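Local coordinates for protein DTDP-4-dehydrorhamnose reductase, rfbD ortholog (PDB 1VL0) that probably catalyses the NAD(P)H-dependent reduction of dTDP-6-deoxy-L-lyxo-4-hexulose to dTDP-L-rhamnose, the final step of dTDP-L-rhamnose biosynthesis, at residues 154-159 and 211-216. Residues are numbered along the deposited sequence; the frame is centred on the assembly and turned at random.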
loop_
_atom_site.group_PDB
_atom_site.type_symbol
_atom_site.label_atom_id
_atom_site.label_comp_id
_atom_site.label_asym_id
_atom_site.label_seq_id
_atom_site.Cartn_x
_atom_site.Cartn_y
_atom_site.Cartn_z
ATOM N N LYS A 154 -6.831 10.994 -3.412
ATOM C CA LYS A 154 -8.077 11.195 -4.137
ATOM C C LYS A 154 -8.080 10.377 -5.418
ATOM O O LYS A 154 -7.974 10.899 -6.505
ATOM C CB LYS A 154 -8.369 12.693 -4.386
ATOM C CG LYS A 154 -8.681 13.442 -3.100
ATOM C CD LYS A 154 -9.095 14.948 -3.317
ATOM C CE LYS A 154 -9.824 15.494 -2.068
ATOM N NZ LYS A 154 -11.130 14.815 -1.785
ATOM N N TYR A 155 -8.208 9.042 -5.271
ATOM C CA TYR A 155 -8.182 8.152 -6.389
ATOM C C TYR A 155 -9.477 7.352 -6.547
ATOM O O TYR A 155 -10.186 7.050 -5.581
ATOM C CB TYR A 155 -6.979 7.154 -6.312
ATOM C CG TYR A 155 -7.167 6.105 -5.280
ATOM C CD1 TYR A 155 -6.736 6.313 -3.990
ATOM C CD2 TYR A 155 -7.781 4.895 -5.584
ATOM C CE1 TYR A 155 -6.927 5.340 -3.018
ATOM C CE2 TYR A 155 -8.000 3.931 -4.609
ATOM C CZ TYR A 155 -7.577 4.164 -3.334
ATOM O OH TYR A 155 -7.761 3.203 -2.348
ATOM N N TYR A 156 -9.733 6.963 -7.798
ATOM C CA TYR A 156 -10.779 5.994 -8.147
ATOM C C TYR A 156 -10.128 5.021 -9.128
ATOM O O TYR A 156 -9.574 5.404 -10.118
ATOM C CB TYR A 156 -11.972 6.635 -8.828
ATOM C CG TYR A 156 -12.565 7.882 -8.199
ATOM C CD1 TYR A 156 -12.036 9.132 -8.468
ATOM C CD2 TYR A 156 -13.689 7.812 -7.397
ATOM C CE1 TYR A 156 -12.619 10.279 -7.954
ATOM C CE2 TYR A 156 -14.255 8.948 -6.865
ATOM C CZ TYR A 156 -13.731 10.176 -7.176
ATOM O OH TYR A 156 -14.293 11.318 -6.614
ATOM N N ILE A 157 -10.141 3.750 -8.798
ATOM C CA ILE A 157 -9.691 2.717 -9.753
ATOM C C ILE A 157 -10.939 1.982 -10.150
ATOM O O ILE A 157 -11.659 1.492 -9.284
ATOM C CB ILE A 157 -8.638 1.800 -9.117
ATOM C CG1 ILE A 157 -7.303 2.579 -8.953
ATOM C CG2 ILE A 157 -8.381 0.526 -9.946
ATOM C CD1 ILE A 157 -6.423 1.971 -7.960
ATOM N N VAL A 158 -11.210 1.947 -11.453
ATOM C CA VAL A 158 -12.409 1.298 -11.986
ATOM C C VAL A 158 -12.000 0.186 -12.965
ATOM O O VAL A 158 -11.466 0.478 -14.056
ATOM C CB VAL A 158 -13.344 2.297 -12.669
ATOM C CG1 VAL A 158 -14.650 1.593 -13.133
ATOM C CG2 VAL A 158 -13.688 3.501 -11.704
ATOM N N ARG A 159 -12.118 -1.065 -12.515
ATOM C CA ARG A 159 -11.753 -2.228 -13.312
ATOM C C ARG A 159 -12.895 -2.613 -14.208
ATOM O O ARG A 159 -14.020 -2.785 -13.758
ATOM C CB ARG A 159 -11.373 -3.434 -12.434
ATOM C CG ARG A 159 -10.274 -3.165 -11.452
ATOM C CD ARG A 159 -9.747 -4.448 -10.848
ATOM N NE ARG A 159 -8.665 -4.205 -9.886
ATOM C CZ ARG A 159 -8.571 -4.685 -8.660
ATOM N NH1 ARG A 159 -9.501 -5.475 -8.146
ATOM N NH2 ARG A 159 -7.507 -4.351 -7.939
ATOM N N LYS A 211 -17.872 11.711 -4.798
ATOM C CA LYS A 211 -16.547 11.541 -4.153
ATOM C C LYS A 211 -16.404 10.202 -3.419
ATOM O O LYS A 211 -15.942 10.130 -2.284
ATOM C CB LYS A 211 -16.250 12.743 -3.282
ATOM C CG LYS A 211 -16.045 13.987 -4.149
ATOM C CD LYS A 211 -15.333 15.072 -3.396
ATOM C CE LYS A 211 -15.424 16.426 -4.096
ATOM N NZ LYS A 211 -14.806 16.443 -5.432
ATOM N N ASN A 212 -16.825 9.147 -4.125
ATOM C CA ASN A 212 -16.883 7.770 -3.621
ATOM C C ASN A 212 -15.575 7.125 -4.060
ATOM O O ASN A 212 -15.501 6.436 -5.035
ATOM C CB ASN A 212 -18.097 7.088 -4.209
ATOM C CG ASN A 212 -18.443 5.755 -3.520
ATOM O OD1 ASN A 212 -17.823 5.340 -2.508
ATOM N ND2 ASN A 212 -19.435 5.075 -4.088
ATOM N N TYR A 213 -14.507 7.436 -3.326
ATOM C CA TYR A 213 -13.147 7.057 -3.713
ATOM C C TYR A 213 -12.923 5.591 -3.451
ATOM O O TYR A 213 -13.600 4.979 -2.608
ATOM C CB TYR A 213 -12.127 7.853 -2.913
ATOM C CG TYR A 213 -12.155 9.325 -3.177
ATOM C CD1 TYR A 213 -11.692 9.834 -4.350
ATOM C CD2 TYR A 213 -12.598 10.209 -2.228
ATOM C CE1 TYR A 213 -11.713 11.233 -4.583
ATOM C CE2 TYR A 213 -12.606 11.632 -2.468
ATOM C CZ TYR A 213 -12.168 12.103 -3.651
ATOM O OH TYR A 213 -12.149 13.482 -3.939
ATOM N N GLY A 214 -11.954 5.028 -4.150
ATOM C CA GLY A 214 -11.588 3.650 -3.921
ATOM C C GLY A 214 -11.478 2.861 -5.200
ATOM O O GLY A 214 -11.397 3.416 -6.278
ATOM N N THR A 215 -11.516 1.550 -5.055
ATOM C CA THR A 215 -11.434 0.645 -6.156
ATOM C C THR A 215 -12.781 -0.008 -6.415
ATOM O O THR A 215 -13.363 -0.587 -5.501
ATOM C CB THR A 215 -10.351 -0.415 -5.858
ATOM O OG1 THR A 215 -9.066 0.242 -5.761
ATOM C CG2 THR A 215 -10.206 -1.438 -6.988
ATOM N N PHE A 216 -13.236 0.074 -7.668
ATOM C CA PHE A 216 -14.533 -0.467 -8.080
ATOM C C PHE A 216 -14.375 -1.403 -9.263
ATOM O O PHE A 216 -13.687 -1.077 -10.191
ATOM C CB PHE A 216 -15.486 0.650 -8.509
ATOM C CG PHE A 216 -15.777 1.635 -7.403
ATOM C CD1 PHE A 216 -14.878 2.656 -7.119
ATOM C CD2 PHE A 216 -16.897 1.484 -6.595
ATOM C CE1 PHE A 216 -15.149 3.614 -6.024
ATOM C CE2 PHE A 216 -17.147 2.399 -5.540
ATOM C CZ PHE A 216 -16.264 3.414 -5.254
HETATM O O HOH W 1 -11.821 16.620 -4.443
HETATM O O HOH W 2 -8.877 0.769 -3.047
#
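Y156 to V158 pair in parallel with G214 to F216, joining strands 155-164 and 214-217 in the main sheet of this Rossmann-type, extended short-chain dehydrogenase/reductase fold; on its other edge, strand 155-164 is hydrogen-bonded to strand 107-113. Four backbone hydrogen bonds link the two segments: G214 N to Y155 O, I157 N to G214 O, F216 N to I157 O (2.7 Å, 169° at the hydrogen) and R159 N to F216 O. Packing is tightest where the Y156 and Y213 rings overlap obliquely, planes 33° apart. Y213 CD1 stands over one face of Y156, toward its rim, 3.5 Å from Y156 CZ, while N212 O meets the ring edge 3.3 Å from Y156 CD2. The Y156 hydroxyl is hydrogen-bonded to E107, and V207 of helix 197-210 packs against Y156 and F216. At the more solvent-accessible end, where K211 is exposed, K154 runs obliquely across the hydroxyl end of Y213, turning at its last torsion (chi4 -64°) to donate a hydrogen bond from NZ to Y213 OH (2.7 Å); S103 OG of the second subunit is also hydrogen-bonded to NZ. One water bridges the ammonium groups of K211 and, weakly, K154, whose like charges E107 probably helps offset; its ion pair with K211 is long and weak. On the I157 face, T215 CG2 sits over the centre of the R159 guanidinium, which is salt-bridged to E145. The other branch, T215 OG1, shares a second water with Y155 OH, 2.8 Å from each, in the plane of the Y155 ring.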